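Side-chain contacts in hemin degrading factor (Pseudomonas aeruginosa, PDB 4MF9), which binds heme and probably both traffics and degrades it, as part of bacterial heme uptake: residues A[246-251]-A[332-337]; A[251-256]-A[287-292]; A[319-324]-A[352-357]. All coordinates share one frame; numbering follows the deposited sequence.

In the fold
The three contacts lie within the second HemS/ChuX domain, on the same side of the chain's centre. Contacts 1 and 2 share Leu251 and helix 247-258, and their centres are 9 Å apart: the helix faces strand 332-338 of one antiparallel sheet in contact 1 and strand 288-293 of the other in contact 2. Contact 3, centred about 10 Å from contact 1 and 16 Å from contact 2, sets helix 348-355 against strand 320-326, the neighbour of 332-338. Contact 2 starts at Leu251, where 246-251 ends, and closes before 332-337 begins, whereas contacts 1 and 3 interleave. Two helices thus cover the sheet whose strands contribute Val320, Gln335 and Phe337 to the heme pocket.

Contact 1: A[246-251]-A[332-337]; sequences GDLAKL and LIVQLF. With HEM (protoporphyrin IX containing Fe), chain C.
Helix 247-251 runs at 45° to strand 332-337, their axes 11.3 Å apart at closest approach, and Leu248 lies nearest Leu336 by backbone. That spacing is filled by branched aliphatic side chains, with no hydrogen bond across. Leu248 uses both of its methyls: CD2 meets Val334 CG1 at 4.0 Å, while CD1 reaches Leu336 CD2 at 4.1 Å and sits just as near Leu336 CD1. One turn on, Leu251 and Leu336 lie side by side, pointing opposite ways, and Leu251 CD2 comes to 3.5 Å from Leu336 CD2, the tightest touch here. Both helix leucines hold CG anti to the backbone N (chi1 177° for Leu248), which carries their methyls out to the strand. Alternation along the strand separates its two faces. Val334 and Leu336 turn to the helix, whereas the CB of Gln335 points away and its side chain lies beside a heme propionate. Phe337 CZ comes within 3.5 Å of propionate oxygen HEM O1D, and HEM CAA lies over one face of the Phe337 ring, offset toward the rim. A helix packed on one face of an antiparallel sheet whose other face lines the heme pocket is the result.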
loop_
_atom_site.group_PDB
_atom_site.type_symbol
_atom_site.label_atom_id
_atom_site.label_comp_id
_atom_site.label_asym_id
_atom_site.label_seq_id
_atom_site.Cartn_x
_atom_site.Cartn_y
_atom_site.Cartn_z
ATOM N N GLY A 246 6.448 -20.237 1.495
ATOM C CA GLY A 246 7.817 -19.842 1.775
ATOM C C GLY A 246 8.599 -19.488 0.528
ATOM O O GLY A 246 9.717 -18.993 0.611
ATOM N N ASP A 247 8.066 -19.802 -0.645
ATOM C CA ASP A 247 8.729 -19.482 -1.907
ATOM C C ASP A 247 8.907 -17.972 -2.157
ATOM O O ASP A 247 9.796 -17.591 -2.841
ATOM C CB ASP A 247 8.059 -20.182 -3.115
ATOM C CG ASP A 247 8.396 -21.674 -3.217
ATOM O OD1 ASP A 247 9.213 -22.116 -2.435
ATOM O OD2 ASP A 247 7.868 -22.383 -4.073
ATOM N N LEU A 248 7.975 -17.149 -1.688
ATOM C CA LEU A 248 8.037 -15.723 -1.984
ATOM C C LEU A 248 9.358 -15.088 -1.546
ATOM O O LEU A 248 9.975 -14.354 -2.315
ATOM C CB LEU A 248 6.847 -14.986 -1.365
ATOM C CG LEU A 248 6.841 -13.465 -1.551
ATOM C CD1 LEU A 248 6.810 -13.043 -3.010
ATOM C CD2 LEU A 248 5.681 -12.892 -0.799
ATOM N N ALA A 249 9.810 -15.390 -0.331
ATOM C CA ALA A 249 11.095 -14.876 0.155
ATOM C C ALA A 249 12.260 -15.377 -0.703
ATOM O O ALA A 249 13.227 -14.650 -0.966
ATOM C CB ALA A 249 11.308 -15.279 1.613
ATOM N N LYS A 250 12.168 -16.615 -1.124
ATOM C CA LYS A 250 13.170 -17.250 -1.938
ATOM C C LYS A 250 13.308 -16.611 -3.279
ATOM O O LYS A 250 14.357 -16.496 -3.745
ATOM C CB LYS A 250 12.921 -18.716 -2.047
ATOM C CG LYS A 250 13.273 -19.449 -0.792
ATOM C CD LYS A 250 12.414 -20.627 -0.607
ATOM C CE LYS A 250 12.983 -21.531 0.445
ATOM N NZ LYS A 250 12.649 -22.925 0.186
ATOM N N LEU A 251 12.188 -16.183 -3.860
ATOM C CA LEU A 251 12.187 -15.457 -5.134
ATOM C C LEU A 251 12.879 -14.098 -5.010
ATOM O O LEU A 251 13.636 -13.697 -5.903
ATOM C CB LEU A 251 10.763 -15.312 -5.703
ATOM C CG LEU A 251 10.694 -14.691 -7.100
ATOM C CD1 LEU A 251 9.574 -15.283 -7.915
ATOM C CD2 LEU A 251 10.490 -13.183 -6.977
ATOM N N LEU A 332 -5.020 -9.010 -0.782
ATOM C CA LEU A 332 -3.692 -9.003 -1.301
ATOM C C LEU A 332 -2.671 -8.341 -0.331
ATOM O O LEU A 332 -2.793 -7.185 0.015
ATOM C CB LEU A 332 -3.692 -8.171 -2.528
ATOM C CG LEU A 332 -3.760 -8.734 -3.924
ATOM C CD1 LEU A 332 -3.863 -7.618 -4.929
ATOM C CD2 LEU A 332 -2.644 -9.668 -4.225
ATOM N N ILE A 333 -1.661 -9.094 0.095
ATOM C CA ILE A 333 -0.509 -8.524 0.764
ATOM C C ILE A 333 0.502 -7.756 -0.063
ATOM O O ILE A 333 0.861 -6.625 0.192
ATOM C CB ILE A 333 0.196 -9.620 1.610
ATOM C CG1 ILE A 333 -0.757 -10.228 2.624
ATOM C CG2 ILE A 333 1.479 -9.144 2.217
ATOM C CD1 ILE A 333 -0.351 -11.569 3.135
ATOM N N VAL A 334 0.961 -8.424 -1.105
ATOM C CA VAL A 334 1.923 -7.908 -2.005
ATOM C C VAL A 334 1.853 -8.635 -3.346
ATOM O O VAL A 334 1.466 -9.744 -3.347
ATOM C CB VAL A 334 3.309 -8.098 -1.424
ATOM C CG1 VAL A 334 3.554 -9.546 -1.137
ATOM C CG2 VAL A 334 4.385 -7.492 -2.274
ATOM N N GLN A 335 2.201 -7.990 -4.424
ATOM C CA GLN A 335 2.253 -8.619 -5.735
ATOM C C GLN A 335 3.582 -8.321 -6.365
ATOM O O GLN A 335 4.054 -7.232 -6.247
ATOM C CB GLN A 335 1.218 -8.046 -6.680
ATOM C CG GLN A 335 -0.225 -8.340 -6.430
ATOM C CD GLN A 335 -1.099 -7.592 -7.441
ATOM O OE1 GLN A 335 -1.656 -8.169 -8.354
ATOM N NE2 GLN A 335 -1.145 -6.305 -7.299
ATOM N N LEU A 336 4.110 -9.278 -7.084
ATOM C CA LEU A 336 5.332 -9.108 -7.803
ATOM C C LEU A 336 5.141 -9.271 -9.310
ATOM O O LEU A 336 4.551 -10.204 -9.721
ATOM C CB LEU A 336 6.341 -10.103 -7.320
ATOM C CG LEU A 336 7.194 -9.628 -6.167
ATOM C CD1 LEU A 336 6.311 -9.450 -4.988
ATOM C CD2 LEU A 336 8.281 -10.628 -5.923
ATOM N N PHE A 337 5.715 -8.371 -10.080
ATOM C CA PHE A 337 5.768 -8.551 -11.527
ATOM C C PHE A 337 7.216 -8.342 -11.943
ATOM O O PHE A 337 8.072 -7.992 -11.106
ATOM C CB PHE A 337 4.908 -7.522 -12.267
ATOM C CG PHE A 337 3.445 -7.549 -11.902
ATOM C CD1 PHE A 337 2.502 -8.065 -12.791
ATOM C CD2 PHE A 337 3.005 -7.014 -10.693
ATOM C CE1 PHE A 337 1.161 -8.075 -12.477
ATOM C CE2 PHE A 337 1.657 -7.019 -10.376
ATOM C CZ PHE A 337 0.736 -7.558 -11.267
HETATM C CHA HEM C . -0.207 -3.049 -13.094
HETATM C CHB HEM C . 2.073 0.454 -15.320
HETATM C CHC HEM C . -1.661 3.359 -14.458
HETATM C CHD HEM C . -3.281 0.161 -11.286
HETATM C C1A HEM C . 0.698 -2.361 -13.851
HETATM C C2A HEM C . 1.845 -2.919 -14.483
HETATM C C3A HEM C . 2.455 -1.944 -15.114
HETATM C C4A HEM C . 1.732 -0.783 -14.841
HETATM C CMA HEM C . 3.725 -2.079 -15.905
HETATM C CAA HEM C . 2.295 -4.337 -14.503
HETATM C CBA HEM C . 2.642 -4.945 -15.886
HETATM C CGA HEM C . 1.362 -5.152 -16.611
HETATM O O1A HEM C . 1.234 -4.825 -17.787
HETATM O O2A HEM C . 0.457 -5.645 -15.993
HETATM C C1B HEM C . 1.186 1.521 -15.260
HETATM C C2B HEM C . 1.518 2.717 -15.913
HETATM C C3B HEM C . 0.499 3.564 -15.712
HETATM C C4B HEM C . -0.484 2.829 -14.885
HETATM C CMB HEM C . 2.758 2.968 -16.718
HETATM C CAB HEM C . 0.480 4.945 -16.281
HETATM C CBB HEM C . -0.121 5.970 -15.761
HETATM C C1C HEM C . -2.446 2.767 -13.541
HETATM C C2C HEM C . -3.635 3.281 -13.065
HETATM C C3C HEM C . -4.116 2.383 -12.162
HETATM C C4C HEM C . -3.203 1.295 -12.070
HETATM C CMC HEM C . -4.278 4.566 -13.488
HETATM C CAC HEM C . -5.341 2.532 -11.414
HETATM C CBC HEM C . -5.539 1.690 -10.443
HETATM C C1D HEM C . -2.578 -1.025 -11.532
HETATM C C2D HEM C . -2.847 -2.332 -10.857
HETATM C C3D HEM C . -1.992 -3.202 -11.388
HETATM C C4D HEM C . -1.205 -2.441 -12.364
HETATM C CMD HEM C . -3.864 -2.683 -9.793
HETATM C CAD HEM C . -1.868 -4.659 -11.027
HETATM C CBD HEM C . -2.531 -5.496 -12.121
HETATM C CGD HEM C . -2.857 -6.935 -11.860
HETATM O O1D HEM C . -2.465 -7.718 -12.700
HETATM O O2D HEM C . -3.505 -7.335 -10.906
HETATM N NA HEM C . 0.650 -1.037 -14.075
HETATM N NB HEM C . -0.011 1.604 -14.661
HETATM N NC HEM C . -2.231 1.597 -12.938
HETATM N ND HEM C . -1.590 -1.161 -12.403
HETATM FE FE HEM C . -0.889 0.141 -13.495
#

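Contact 2: A[251-256]-A[287-292]; sequences LFEAAA and DWFNVL
Phe252 and Phe289 meet obliquely, their ring planes at 41° and centroids 5.6 Å apart, in a helix-on-sheet packing within the HemS/ChuX fold. Helix 247-258 here lies against strand 288-293, and the axes of 251-256 and 288-292 run 24° apart. Phe289 reaches out with CG opposite its own N, pushing the far rim of the ring into the helix. Its CE2 approaches Phe252 CB to 3.5 Å, with that methylene at the edge of the Phe289 ring and near its plane, and the same CE2 also touches CG and CD2 of Phe252. The two aromatics therefore engage through a rim and a stem as well as through neighbouring ring atoms. Val291, two residues along the strand, places CG2 obliquely by the Phe252 ring, 4.3 Å from CD1. Strand neighbours extend this apolar layer: Leu298 touches both Phe252 and Val291, and Trp284 makes an edge-to-face pair with Phe289. At the border, the long arm of Glu253 runs extended beyond CG toward the other side of the Phe289 rim. Its carboxylate plane stands 89° from that of the ring, with OE2 near the ring plane and 4.1 Å from Phe289 CE1.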
loop_
_atom_site.group_PDB
_atom_site.type_symbol
_atom_site.label_atom_id
_atom_site.label_comp_id
_atom_site.label_asym_id
_atom_site.label_seq_id
_atom_site.Cartn_x
_atom_site.Cartn_y
_atom_site.Cartn_z
ATOM N N LEU A 251 12.188 -16.183 -3.860
ATOM C CA LEU A 251 12.187 -15.457 -5.134
ATOM C C LEU A 251 12.879 -14.098 -5.010
ATOM O O LEU A 251 13.636 -13.697 -5.903
ATOM C CB LEU A 251 10.763 -15.312 -5.703
ATOM C CG LEU A 251 10.694 -14.691 -7.100
ATOM C CD1 LEU A 251 9.574 -15.283 -7.915
ATOM C CD2 LEU A 251 10.490 -13.183 -6.977
ATOM N N PHE A 252 12.602 -13.381 -3.918
ATOM C CA PHE A 252 13.314 -12.140 -3.628
ATOM C C PHE A 252 14.816 -12.413 -3.574
ATOM O O PHE A 252 15.609 -11.712 -4.217
ATOM C CB PHE A 252 12.859 -11.554 -2.286
ATOM C CG PHE A 252 11.645 -10.652 -2.379
ATOM C CD1 PHE A 252 11.730 -9.405 -2.989
ATOM C CD2 PHE A 252 10.434 -11.039 -1.814
ATOM C CE1 PHE A 252 10.606 -8.567 -3.059
ATOM C CE2 PHE A 252 9.315 -10.211 -1.881
ATOM C CZ PHE A 252 9.407 -8.972 -2.500
ATOM N N GLU A 253 15.190 -13.460 -2.860
ATOM C CA GLU A 253 16.578 -13.840 -2.669
ATOM C C GLU A 253 17.238 -14.151 -3.997
ATOM O O GLU A 253 18.302 -13.697 -4.304
ATOM C CB GLU A 253 16.624 -15.040 -1.752
ATOM C CG GLU A 253 16.742 -14.656 -0.313
ATOM C CD GLU A 253 16.388 -15.729 0.663
ATOM O OE1 GLU A 253 15.817 -16.735 0.288
ATOM O OE2 GLU A 253 16.660 -15.542 1.846
ATOM N N ALA A 254 16.521 -14.868 -4.846
ATOM C CA ALA A 254 17.031 -15.218 -6.167
ATOM C C ALA A 254 17.138 -13.978 -7.051
ATOM O O ALA A 254 18.104 -13.826 -7.792
ATOM C CB ALA A 254 16.142 -16.267 -6.816
ATOM N N ALA A 255 16.142 -13.096 -6.978
ATOM C CA ALA A 255 16.167 -11.844 -7.740
ATOM C C ALA A 255 17.293 -10.935 -7.248
ATOM O O ALA A 255 17.903 -10.190 -8.023
ATOM C CB ALA A 255 14.817 -11.123 -7.636
ATOM N N ALA A 256 17.546 -10.974 -5.947
ATOM C CA ALA A 256 18.638 -10.197 -5.396
ATOM C C ALA A 256 19.935 -10.719 -5.997
ATOM O O ALA A 256 20.804 -9.941 -6.399
ATOM C CB ALA A 256 18.663 -10.317 -3.900
ATOM N N ASP A 287 10.006 -13.194 12.105
ATOM C CA ASP A 287 9.023 -13.487 11.036
ATOM C C ASP A 287 9.025 -12.452 9.908
ATOM O O ASP A 287 8.287 -12.597 8.912
ATOM C CB ASP A 287 7.602 -13.551 11.606
ATOM C CG ASP A 287 7.392 -14.713 12.550
ATOM O OD1 ASP A 287 8.151 -15.707 12.470
ATOM O OD2 ASP A 287 6.442 -14.629 13.366
ATOM N N TRP A 288 9.826 -11.401 10.078
ATOM C CA TRP A 288 9.915 -10.326 9.096
ATOM C C TRP A 288 10.951 -10.636 8.039
ATOM O O TRP A 288 12.128 -10.883 8.348
ATOM C CB TRP A 288 10.300 -8.996 9.752
ATOM C CG TRP A 288 9.261 -8.411 10.629
ATOM C CD1 TRP A 288 9.216 -8.463 11.991
ATOM C CD2 TRP A 288 8.120 -7.657 10.216
ATOM N NE1 TRP A 288 8.107 -7.792 12.453
ATOM C CE2 TRP A 288 7.415 -7.292 11.381
ATOM C CE3 TRP A 288 7.616 -7.266 8.971
ATOM C CZ2 TRP A 288 6.237 -6.544 11.341
ATOM C CZ3 TRP A 288 6.447 -6.527 8.930
ATOM C CH2 TRP A 288 5.769 -6.175 10.109
ATOM N N PHE A 289 10.520 -10.597 6.787
ATOM C CA PHE A 289 11.451 -10.623 5.676
ATOM C C PHE A 289 11.550 -9.209 5.135
ATOM O O PHE A 289 10.525 -8.550 4.908
ATOM C CB PHE A 289 10.987 -11.599 4.591
ATOM C CG PHE A 289 11.918 -11.674 3.422
ATOM C CD1 PHE A 289 13.101 -12.401 3.510
ATOM C CD2 PHE A 289 11.627 -10.999 2.244
ATOM C CE1 PHE A 289 13.974 -12.468 2.435
ATOM C CE2 PHE A 289 12.494 -11.056 1.163
ATOM C CZ PHE A 289 13.664 -11.799 1.251
ATOM N N ASN A 290 12.773 -8.733 4.935
ATOM C CA ASN A 290 12.976 -7.321 4.657
ATOM C C ASN A 290 13.828 -7.032 3.437
ATOM O O ASN A 290 14.842 -7.692 3.207
ATOM C CB ASN A 290 13.605 -6.622 5.884
ATOM C CG ASN A 290 12.842 -6.893 7.161
ATOM O OD1 ASN A 290 11.808 -6.266 7.428
ATOM N ND2 ASN A 290 13.351 -7.824 7.973
ATOM N N VAL A 291 13.406 -6.044 2.654
ATOM C CA VAL A 291 14.268 -5.433 1.647
ATOM C C VAL A 291 14.809 -4.161 2.286
ATOM O O VAL A 291 14.038 -3.375 2.838
ATOM C CB VAL A 291 13.502 -5.101 0.355
ATOM C CG1 VAL A 291 14.394 -4.351 -0.630
ATOM C CG2 VAL A 291 12.989 -6.378 -0.282
ATOM N N LEU A 292 16.101 -3.915 2.168
ATOM C CA LEU A 292 16.709 -2.806 2.871
ATOM C C LEU A 292 17.696 -2.031 2.074
ATOM O O LEU A 292 18.851 -1.961 2.366
ATOM C CB LEU A 292 17.339 -3.297 4.152
ATOM C CG LEU A 292 16.420 -3.952 5.125
ATOM C CD1 LEU A 292 17.292 -4.665 6.114
ATOM C CD2 LEU A 292 15.537 -2.948 5.801
#

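Contact 3: A[319-324]-A[352-357]; sequences IVTSWE and ELAESF
Trp323 drives the edge of its indole in between Ala354 and Phe357. CG lies anti to the carbonyl carbon (chi1 -78°), and the ring system reaches across from the strand to the helix. Its pyrrole N-H is given to the backbone oxygen of Ala354: NE1 to O is 3.0 Å, with an N-H...O angle of 147°. The acceptor sits almost in the indole plane, and the donor uses a lone pair in the carbonyl plane. At the benzo end, the edge of Trp323 is directed at the face of Phe357 in an offset edge-to-face pair, planes at 80°. Trp323 CH2 closes to 3.4 Å on Phe357 CD2, and CZ2 also lies against this side chain. Beside the indole, the Ala354 methyl fills the corner between Trp323 NE1 and Thr321, its CB 3.8 Å from Thr321 CG2. Thr321 OG1, hydrogen-bonded to Glu346, also accepts from a water at 2.8 Å that donates to Glu355 OE2 as well. Beyond the alanine, Ser356 OG gives a 2.8 Å bond to Leu353 O, which also receives Ser356 N, so this carbonyl is gripped twice. Arg310 donates to both Ala354 O and Phe357 O, and Glu355 forms a salt bridge with Arg312. Ala354 O thus accepts from an indole and a guanidinium together; the N-H bond and the edge-to-face pair probably both limit rotation of the indole, and polar and apolar forces jointly tie residues 354-357 to the sheet that lines the heme pocket.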
loop_
_atom_site.group_PDB
_atom_site.type_symbol
_atom_site.label_atom_id
_atom_site.label_comp_id
_atom_site.label_asym_id
_atom_site.label_seq_id
_atom_site.Cartn_x
_atom_site.Cartn_y
_atom_site.Cartn_z
ATOM N N ILE A 319 1.368 -12.312 -22.551
ATOM C CA ILE A 319 1.207 -12.811 -21.221
ATOM C C ILE A 319 1.991 -12.056 -20.130
ATOM O O ILE A 319 3.106 -11.811 -20.280
ATOM C CB ILE A 319 1.574 -14.276 -21.193
ATOM C CG1 ILE A 319 0.716 -15.000 -22.241
ATOM C CG2 ILE A 319 1.507 -14.838 -19.800
ATOM C CD1 ILE A 319 -0.480 -15.723 -21.740
ATOM N N VAL A 320 1.325 -11.782 -19.029
ATOM C CA VAL A 320 1.979 -11.156 -17.880
ATOM C C VAL A 320 1.943 -12.107 -16.700
ATOM O O VAL A 320 0.873 -12.540 -16.276
ATOM C CB VAL A 320 1.306 -9.818 -17.459
ATOM C CG1 VAL A 320 1.965 -9.271 -16.159
ATOM C CG2 VAL A 320 1.406 -8.795 -18.563
ATOM N N THR A 321 3.114 -12.416 -16.161
ATOM C CA THR A 321 3.214 -13.318 -15.026
ATOM C C THR A 321 3.472 -12.538 -13.740
ATOM O O THR A 321 4.294 -11.629 -13.718
ATOM C CB THR A 321 4.360 -14.313 -15.232
ATOM O OG1 THR A 321 4.251 -14.885 -16.546
ATOM C CG2 THR A 321 4.297 -15.418 -14.191
ATOM N N SER A 322 2.772 -12.904 -12.671
ATOM C CA SER A 322 2.925 -12.242 -11.381
ATOM C C SER A 322 2.829 -13.287 -10.290
ATOM O O SER A 322 2.331 -14.387 -10.533
ATOM C CB SER A 322 1.817 -11.209 -11.181
ATOM O OG SER A 322 0.548 -11.840 -11.191
ATOM N N TRP A 323 3.325 -12.948 -9.099
ATOM C CA TRP A 323 3.066 -13.721 -7.890
ATOM C C TRP A 323 2.205 -12.851 -6.984
ATOM O O TRP A 323 2.466 -11.653 -6.841
ATOM C CB TRP A 323 4.371 -14.060 -7.166
ATOM C CG TRP A 323 5.137 -15.197 -7.786
ATOM C CD1 TRP A 323 5.098 -15.609 -9.093
ATOM C CD2 TRP A 323 6.042 -16.078 -7.115
ATOM N NE1 TRP A 323 5.943 -16.686 -9.274
ATOM C CE2 TRP A 323 6.534 -16.989 -8.073
ATOM C CE3 TRP A 323 6.501 -16.169 -5.795
ATOM C CZ2 TRP A 323 7.445 -17.987 -7.752
ATOM C CZ3 TRP A 323 7.409 -17.165 -5.479
ATOM C CH2 TRP A 323 7.873 -18.062 -6.455
ATOM N N GLU A 324 1.174 -13.449 -6.392
ATOM C CA GLU A 324 0.216 -12.720 -5.570
ATOM C C GLU A 324 0.042 -13.443 -4.231
ATOM O O GLU A 324 -0.309 -14.624 -4.181
ATOM C CB GLU A 324 -1.108 -12.547 -6.342
ATOM C CG GLU A 324 -0.859 -11.926 -7.725
ATOM C CD GLU A 324 -2.105 -11.588 -8.515
ATOM O OE1 GLU A 324 -3.232 -11.795 -8.014
ATOM O OE2 GLU A 324 -1.940 -11.106 -9.656
ATOM N N GLU A 352 11.198 -16.649 -16.402
ATOM C CA GLU A 352 11.925 -17.800 -15.998
ATOM C C GLU A 352 12.014 -17.938 -14.483
ATOM O O GLU A 352 11.810 -18.977 -13.979
ATOM C CB GLU A 352 13.313 -17.797 -16.619
ATOM C CG GLU A 352 14.200 -18.885 -16.051
ATOM C CD GLU A 352 15.607 -18.840 -16.561
ATOM O OE1 GLU A 352 16.208 -19.895 -16.653
ATOM O OE2 GLU A 352 16.111 -17.748 -16.859
ATOM N N LEU A 353 12.315 -16.866 -13.792
ATOM C CA LEU A 353 12.304 -16.954 -12.358
ATOM C C LEU A 353 10.944 -17.219 -11.749
ATOM O O LEU A 353 10.804 -18.062 -10.928
ATOM C CB LEU A 353 12.908 -15.716 -11.760
ATOM C CG LEU A 353 12.996 -15.588 -10.237
ATOM C CD1 LEU A 353 13.674 -16.756 -9.600
ATOM C CD2 LEU A 353 13.702 -14.318 -9.868
ATOM N N ALA A 354 9.946 -16.523 -12.232
ATOM C CA ALA A 354 8.562 -16.696 -11.785
ATOM C C ALA A 354 8.058 -18.134 -11.990
ATOM O O ALA A 354 7.244 -18.631 -11.212
ATOM C CB ALA A 354 7.662 -15.722 -12.513
ATOM N N GLU A 355 8.484 -18.770 -13.041
ATOM C CA GLU A 355 8.081 -20.160 -13.291
ATOM C C GLU A 355 9.013 -21.212 -12.709
ATOM O O GLU A 355 8.695 -22.327 -12.695
ATOM C CB GLU A 355 7.899 -20.442 -14.768
ATOM C CG GLU A 355 7.015 -19.538 -15.595
ATOM C CD GLU A 355 5.592 -20.038 -15.688
ATOM O OE1 GLU A 355 5.246 -20.932 -14.932
ATOM O OE2 GLU A 355 4.864 -19.594 -16.541
ATOM N N SER A 356 10.169 -20.818 -12.220
ATOM C CA SER A 356 11.154 -21.790 -11.740
ATOM C C SER A 356 10.679 -22.546 -10.505
ATOM O O SER A 356 11.173 -23.636 -10.208
ATOM C CB SER A 356 12.501 -21.118 -11.465
ATOM O OG SER A 356 12.439 -20.287 -10.319
ATOM N N PHE A 357 9.704 -21.987 -9.794
ATOM C CA PHE A 357 9.277 -22.583 -8.530
ATOM C C PHE A 357 8.145 -23.586 -8.723
ATOM O O PHE A 357 7.225 -23.361 -9.512
ATOM C CB PHE A 357 8.926 -21.497 -7.498
ATOM C CG PHE A 357 10.127 -20.758 -6.974
ATOM C CD1 PHE A 357 10.737 -21.154 -5.796
ATOM C CD2 PHE A 357 10.660 -19.686 -7.673
ATOM C CE1 PHE A 357 11.854 -20.487 -5.318
ATOM C CE2 PHE A 357 11.778 -19.011 -7.200
ATOM C CZ PHE A 357 12.372 -19.412 -6.023
HETATM O O HOH W 1 4.347 -17.369 -17.766
#